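Local coordinates for putative agmatine deiminase (Streptococcus mutans, PDB 2EWO), which probably hydrolyses agmatine to N-carbamoylputrescine and ammonia, as a member of the guanidine-modifying enzyme superfamily, at residues A[167-181]-A[198-212]. Sequence-based numbering, arbitrary orientation.
Sequences VDGEGTVLVTEMCLL and LKDYLNCVKVLWVKD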
loop_
_atom_site.group_PDB
_atom_site.type_symbol
_atom_site.label_atom_id
_atom_site.label_comp_id
_atom_site.label_asym_id
_atom_site.label_seq_id
_atom_site.Cartn_x
_atom_site.Cartn_y
_atom_site.Cartn_z
ATOM N N VAL A 167 -4.947 -13.789 34.314
ATOM C CA VAL A 167 -6.100 -14.376 34.981
ATOM C C VAL A 167 -5.976 -15.854 35.341
ATOM O O VAL A 167 -5.232 -16.610 34.718
ATOM C CB VAL A 167 -7.356 -14.197 34.099
ATOM C CG1 VAL A 167 -8.604 -14.537 34.885
ATOM C CG2 VAL A 167 -7.419 -12.782 33.583
ATOM N N ASP A 168 -6.718 -16.243 36.370
ATOM C CA ASP A 168 -6.759 -17.622 36.814
ATOM C C ASP A 168 -8.220 -18.058 36.637
ATOM O O ASP A 168 -9.145 -17.251 36.799
ATOM C CB ASP A 168 -6.311 -17.747 38.285
ATOM C CG ASP A 168 -7.342 -17.208 39.282
ATOM O OD1 ASP A 168 -7.615 -15.993 39.287
ATOM O OD2 ASP A 168 -7.876 -18.015 40.068
ATOM N N GLY A 169 -8.421 -19.323 36.278
ATOM C CA GLY A 169 -9.765 -19.831 36.069
ATOM C C GLY A 169 -10.894 -19.084 36.767
ATOM O O GLY A 169 -11.830 -18.627 36.109
ATOM N N GLU A 170 -10.806 -18.937 38.091
ATOM C CA GLU A 170 -11.863 -18.267 38.855
ATOM C C GLU A 170 -11.686 -16.785 39.176
ATOM O O GLU A 170 -10.577 -16.299 39.380
ATOM C CB GLU A 170 -12.155 -19.033 40.153
ATOM C CG GLU A 170 -10.937 -19.649 40.843
ATOM C CD GLU A 170 -10.642 -21.076 40.369
ATOM O OE1 GLU A 170 -10.346 -21.261 39.167
ATOM O OE2 GLU A 170 -10.712 -22.012 41.201
ATOM N N GLY A 171 -12.825 -16.095 39.222
ATOM C CA GLY A 171 -12.902 -14.663 39.487
ATOM C C GLY A 171 -11.736 -13.859 40.035
ATOM O O GLY A 171 -11.882 -13.151 41.030
ATOM N N THR A 172 -10.583 -13.927 39.388
ATOM C CA THR A 172 -9.444 -13.162 39.867
ATOM C C THR A 172 -8.507 -12.815 38.730
ATOM O O THR A 172 -8.254 -13.637 37.854
ATOM C CB THR A 172 -8.653 -13.937 40.937
ATOM O OG1 THR A 172 -9.520 -14.274 42.029
ATOM C CG2 THR A 172 -7.501 -13.086 41.465
ATOM N N VAL A 173 -7.993 -11.594 38.741
ATOM C CA VAL A 173 -7.081 -11.172 37.696
ATOM C C VAL A 173 -5.927 -10.403 38.314
ATOM O O VAL A 173 -6.057 -9.846 39.405
ATOM C CB VAL A 173 -7.806 -10.290 36.660
ATOM C CG1 VAL A 173 -8.364 -9.043 37.328
ATOM C CG2 VAL A 173 -6.860 -9.932 35.537
ATOM N N LEU A 174 -4.792 -10.391 37.623
ATOM C CA LEU A 174 -3.604 -9.685 38.096
ATOM C C LEU A 174 -3.252 -8.471 37.238
ATOM O O LEU A 174 -2.608 -8.618 36.198
ATOM C CB LEU A 174 -2.403 -10.636 38.117
ATOM C CG LEU A 174 -2.297 -11.601 39.296
ATOM C CD1 LEU A 174 -1.112 -12.556 39.107
ATOM C CD2 LEU A 174 -2.138 -10.788 40.568
ATOM N N VAL A 175 -3.659 -7.278 37.670
ATOM C CA VAL A 175 -3.349 -6.051 36.928
ATOM C C VAL A 175 -2.233 -5.270 37.625
ATOM O O VAL A 175 -1.934 -5.515 38.789
ATOM C CB VAL A 175 -4.577 -5.112 36.799
ATOM C CG1 VAL A 175 -5.726 -5.839 36.118
ATOM C CG2 VAL A 175 -4.985 -4.594 38.172
ATOM N N THR A 176 -1.629 -4.328 36.907
ATOM C CA THR A 176 -0.536 -3.512 37.434
ATOM C C THR A 176 -0.943 -2.025 37.427
ATOM O O THR A 176 -0.867 -1.372 36.394
ATOM C CB THR A 176 0.750 -3.763 36.578
ATOM O OG1 THR A 176 1.689 -2.703 36.774
ATOM C CG2 THR A 176 0.396 -3.888 35.097
ATOM N N GLU A 177 -1.370 -1.487 38.571
ATOM C CA GLU A 177 -1.829 -0.090 38.634
ATOM C C GLU A 177 -0.928 0.972 38.017
ATOM O O GLU A 177 -1.415 2.009 37.573
ATOM C CB GLU A 177 -2.159 0.300 40.078
ATOM C CG GLU A 177 -1.035 0.049 41.058
ATOM C CD GLU A 177 -1.499 0.050 42.509
ATOM O OE1 GLU A 177 -2.515 0.728 42.831
ATOM O OE2 GLU A 177 -0.823 -0.635 43.323
HETATM N N MSE A 178 0.378 0.725 37.989
HETATM C CA MSE A 178 1.300 1.693 37.398
HETATM C C MSE A 178 1.038 1.843 35.886
HETATM O O MSE A 178 1.590 2.731 35.229
HETATM C CB MSE A 178 2.753 1.261 37.637
HETATM C CG MSE A 178 3.788 2.274 37.151
HETATM SE SE MSE A 178 5.001 1.557 35.798
HETATM C CE MSE A 178 6.682 1.745 36.778
ATOM N N CYS A 179 0.192 0.969 35.348
ATOM C CA CYS A 179 -0.159 0.984 33.932
ATOM C C CYS A 179 -1.638 1.273 33.712
ATOM O O CYS A 179 -1.985 2.264 33.078
ATOM C CB CYS A 179 0.201 -0.351 33.286
ATOM S SG CYS A 179 -0.489 -0.595 31.646
ATOM N N LEU A 180 -2.513 0.423 34.237
ATOM C CA LEU A 180 -3.946 0.627 34.053
ATOM C C LEU A 180 -4.443 1.981 34.533
ATOM O O LEU A 180 -5.505 2.434 34.110
ATOM C CB LEU A 180 -4.746 -0.462 34.766
ATOM C CG LEU A 180 -4.497 -1.931 34.417
ATOM C CD1 LEU A 180 -5.818 -2.651 34.552
ATOM C CD2 LEU A 180 -3.941 -2.110 33.004
ATOM N N LEU A 181 -3.684 2.616 35.425
ATOM C CA LEU A 181 -4.054 3.925 35.976
ATOM C C LEU A 181 -3.301 5.067 35.313
ATOM O O LEU A 181 -3.654 6.237 35.486
ATOM C CB LEU A 181 -3.795 3.962 37.486
ATOM C CG LEU A 181 -4.979 3.673 38.412
ATOM C CD1 LEU A 181 -5.667 2.386 37.996
ATOM C CD2 LEU A 181 -4.492 3.583 39.851
ATOM N N LEU A 198 -13.080 -4.707 34.349
ATOM C CA LEU A 198 -12.300 -5.944 34.430
ATOM C C LEU A 198 -13.136 -7.070 35.020
ATOM O O LEU A 198 -12.909 -8.252 34.747
ATOM C CB LEU A 198 -11.046 -5.742 35.295
ATOM C CG LEU A 198 -9.806 -5.054 34.707
ATOM C CD1 LEU A 198 -8.946 -4.486 35.823
ATOM C CD2 LEU A 198 -9.011 -6.042 33.879
ATOM N N LYS A 199 -14.108 -6.704 35.838
ATOM C CA LYS A 199 -14.955 -7.712 36.436
ATOM C C LYS A 199 -16.062 -8.122 35.479
ATOM O O LYS A 199 -16.521 -9.254 35.520
ATOM C CB LYS A 199 -15.547 -7.195 37.748
ATOM C CG LYS A 199 -14.493 -6.918 38.809
ATOM C CD LYS A 199 -15.123 -6.555 40.137
ATOM C CE LYS A 199 -14.072 -6.431 41.221
ATOM N NZ LYS A 199 -14.712 -6.189 42.543
ATOM N N ASP A 200 -16.475 -7.222 34.595
ATOM C CA ASP A 200 -17.552 -7.555 33.674
ATOM C C ASP A 200 -17.137 -8.256 32.399
ATOM O O ASP A 200 -17.901 -9.044 31.843
ATOM C CB ASP A 200 -18.333 -6.306 33.310
ATOM C CG ASP A 200 -18.883 -5.610 34.517
ATOM O OD1 ASP A 200 -19.513 -6.299 35.351
ATOM O OD2 ASP A 200 -18.687 -4.380 34.632
ATOM N N TYR A 201 -15.931 -7.970 31.935
ATOM C CA TYR A 201 -15.449 -8.567 30.700
ATOM C C TYR A 201 -14.502 -9.752 30.895
ATOM O O TYR A 201 -14.112 -10.421 29.930
ATOM C CB TYR A 201 -14.799 -7.476 29.854
ATOM C CG TYR A 201 -15.778 -6.389 29.462
ATOM C CD1 TYR A 201 -16.816 -6.653 28.565
ATOM C CD2 TYR A 201 -15.686 -5.108 30.001
ATOM C CE1 TYR A 201 -17.738 -5.665 28.213
ATOM C CE2 TYR A 201 -16.606 -4.114 29.654
ATOM C CZ TYR A 201 -17.626 -4.400 28.759
ATOM O OH TYR A 201 -18.512 -3.411 28.402
ATOM N N LEU A 202 -14.142 -10.009 32.148
ATOM C CA LEU A 202 -13.258 -11.123 32.485
ATOM C C LEU A 202 -13.974 -12.088 33.426
ATOM O O LEU A 202 -13.667 -13.282 33.475
ATOM C CB LEU A 202 -11.981 -10.596 33.146
ATOM C CG LEU A 202 -10.816 -10.238 32.232
ATOM C CD1 LEU A 202 -11.327 -9.509 31.015
ATOM C CD2 LEU A 202 -9.805 -9.394 32.996
ATOM N N ASN A 203 -14.948 -11.555 34.155
ATOM C CA ASN A 203 -15.722 -12.324 35.116
ATOM C C ASN A 203 -14.864 -12.618 36.342
ATOM O O ASN A 203 -14.885 -13.718 36.886
ATOM C CB ASN A 203 -16.223 -13.628 34.488
ATOM C CG ASN A 203 -17.722 -13.795 34.627
ATOM O OD1 ASN A 203 -18.291 -14.771 34.146
ATOM N ND2 ASN A 203 -18.371 -12.840 35.287
ATOM N N CYS A 204 -14.107 -11.610 36.762
ATOM C CA CYS A 204 -13.229 -11.715 37.917
ATOM C C CYS A 204 -13.837 -10.957 39.088
ATOM O O CYS A 204 -13.882 -9.728 39.080
ATOM C CB CYS A 204 -11.851 -11.125 37.597
ATOM S SG CYS A 204 -10.888 -12.011 36.342
ATOM N N VAL A 205 -14.303 -11.689 40.096
ATOM C CA VAL A 205 -14.904 -11.065 41.269
ATOM C C VAL A 205 -13.874 -10.347 42.155
ATOM O O VAL A 205 -14.240 -9.692 43.135
ATOM C CB VAL A 205 -15.710 -12.104 42.110
ATOM C CG1 VAL A 205 -17.043 -12.412 41.427
ATOM C CG2 VAL A 205 -14.912 -13.392 42.272
ATOM N N LYS A 206 -12.593 -10.457 41.806
ATOM C CA LYS A 206 -11.541 -9.790 42.574
ATOM C C LYS A 206 -10.332 -9.394 41.738
ATOM O O LYS A 206 -9.833 -10.187 40.942
ATOM C CB LYS A 206 -11.062 -10.671 43.725
ATOM C CG LYS A 206 -9.988 -10.000 44.573
ATOM C CD LYS A 206 -9.567 -10.872 45.735
ATOM C CE LYS A 206 -8.632 -10.125 46.675
ATOM N NZ LYS A 206 -8.251 -10.979 47.832
ATOM N N VAL A 207 -9.795 -8.156 42.002
ATOM C CA VAL A 207 -8.650 -7.687 41.206
ATOM C C VAL A 207 -7.473 -7.344 42.133
ATOM O O VAL A 207 -7.575 -6.459 42.994
ATOM C CB VAL A 207 -9.054 -6.442 40.405
ATOM C CG1 VAL A 207 -9.754 -5.380 41.257
ATOM C CG2 VAL A 207 -7.862 -5.733 39.759
ATOM N N LEU A 208 -6.382 -8.075 41.923
ATOM C CA LEU A 208 -5.123 -7.907 42.688
ATOM C C LEU A 208 -4.267 -6.826 42.026
ATOM O O LEU A 208 -3.895 -6.934 40.851
ATOM C CB LEU A 208 -4.333 -9.218 42.690
ATOM C CG LEU A 208 -4.772 -10.186 43.790
ATOM C CD1 LEU A 208 -6.277 -10.454 43.784
ATOM C CD2 LEU A 208 -4.104 -11.558 43.673
ATOM N N TRP A 209 -3.948 -5.801 42.792
ATOM C CA TRP A 209 -3.214 -4.645 42.254
ATOM C C TRP A 209 -1.742 -4.601 42.668
ATOM O O TRP A 209 -1.389 -4.010 43.708
ATOM C CB TRP A 209 -3.850 -3.342 42.737
ATOM C CG TRP A 209 -5.248 -3.117 42.159
ATOM C CD1 TRP A 209 -6.407 -3.553 42.666
ATOM C CD2 TRP A 209 -5.534 -2.397 40.970
ATOM N NE1 TRP A 209 -7.446 -3.096 41.794
ATOM C CE2 TRP A 209 -6.913 -2.416 40.808
ATOM C CE3 TRP A 209 -4.746 -1.729 40.026
ATOM C CZ2 TRP A 209 -7.568 -1.786 39.745
ATOM C CZ3 TRP A 209 -5.414 -1.100 38.954
ATOM C CH2 TRP A 209 -6.760 -1.128 38.822
ATOM N N VAL A 210 -0.914 -5.227 41.828
ATOM C CA VAL A 210 0.535 -5.149 42.002
ATOM C C VAL A 210 0.861 -3.739 41.767
ATOM O O VAL A 210 0.108 -3.006 41.112
ATOM C CB VAL A 210 1.310 -6.007 41.033
ATOM C CG1 VAL A 210 2.813 -5.685 41.054
ATOM C CG2 VAL A 210 1.197 -7.490 41.354
ATOM N N LYS A 211 1.967 -3.317 42.220
ATOM C CA LYS A 211 2.050 -1.904 42.210
ATOM C C LYS A 211 3.212 -1.175 41.579
ATOM O O LYS A 211 3.409 -0.014 41.880
ATOM C CB LYS A 211 2.061 -1.335 43.632
ATOM C CG LYS A 211 2.028 0.239 43.604
ATOM C CD LYS A 211 2.233 1.106 45.021
ATOM C CE LYS A 211 2.180 2.646 44.888
ATOM N NZ LYS A 211 2.192 3.323 46.174
ATOM N N ASP A 212 3.998 -1.717 40.759
ATOM C CA ASP A 212 5.058 -0.954 40.031
ATOM C C ASP A 212 5.473 -1.984 39.040
ATOM O O ASP A 212 5.221 -3.171 39.267
ATOM C CB ASP A 212 6.237 -0.469 40.943
ATOM C CG ASP A 212 6.290 1.065 41.251
ATOM O OD1 ASP A 212 5.619 1.541 42.251
ATOM O OD2 ASP A 212 7.011 1.885 40.543
#
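A right-handed beta-alpha-beta crossover brings strand 172-176 and strand 206-210 side by side in parallel, with helix 191-202 packed on one face of the pair; with antiparallel strand 165-168 alongside, the order of elements is consistent with the beta-beta-alpha-beta motif that builds the alpha/beta propeller of the guanidine-modifying enzymes. The strands illustrate how alternation divides a sheet into two faces. Val173 and Val175 are gripped through their backbones, Val173 N giving to Lys206 O at 3.2 Å and Val173 O receiving Leu208 N almost straight, at 162°; Val175 repeats the pattern with Leu208 O and Val210 N. Their side chains turn to the helix. There Val175 divides its two methyls: CG1, anti to the carbonyl carbon (chi1 -58°), meets Leu198 CD1 tip to tip. This leaves CG2 between N and C, over the six-membered ring of Trp209 and 3.5 Å from its centroid. Glu195 hydrogen-bonds the indole NE1 of Trp209, and Leu181 CD1 approaches its CZ3 obliquely. Nearer the start of the strand, the side chains of Val173 and Leu202 cross at about a right angle, CG2 of Val173 3.9 Å from CD2 of Leu202, and Ile165 joins this apolar layer. Thr172, Leu174 and Leu208 lie on the other face, where Phe229 of strand 227-231 touches Thr172 and Leu174. On that side Leu174 CD2 lies against Leu208 CB, and Thr172 CG2 slants against Leu208 CD1 at 3.7 Å.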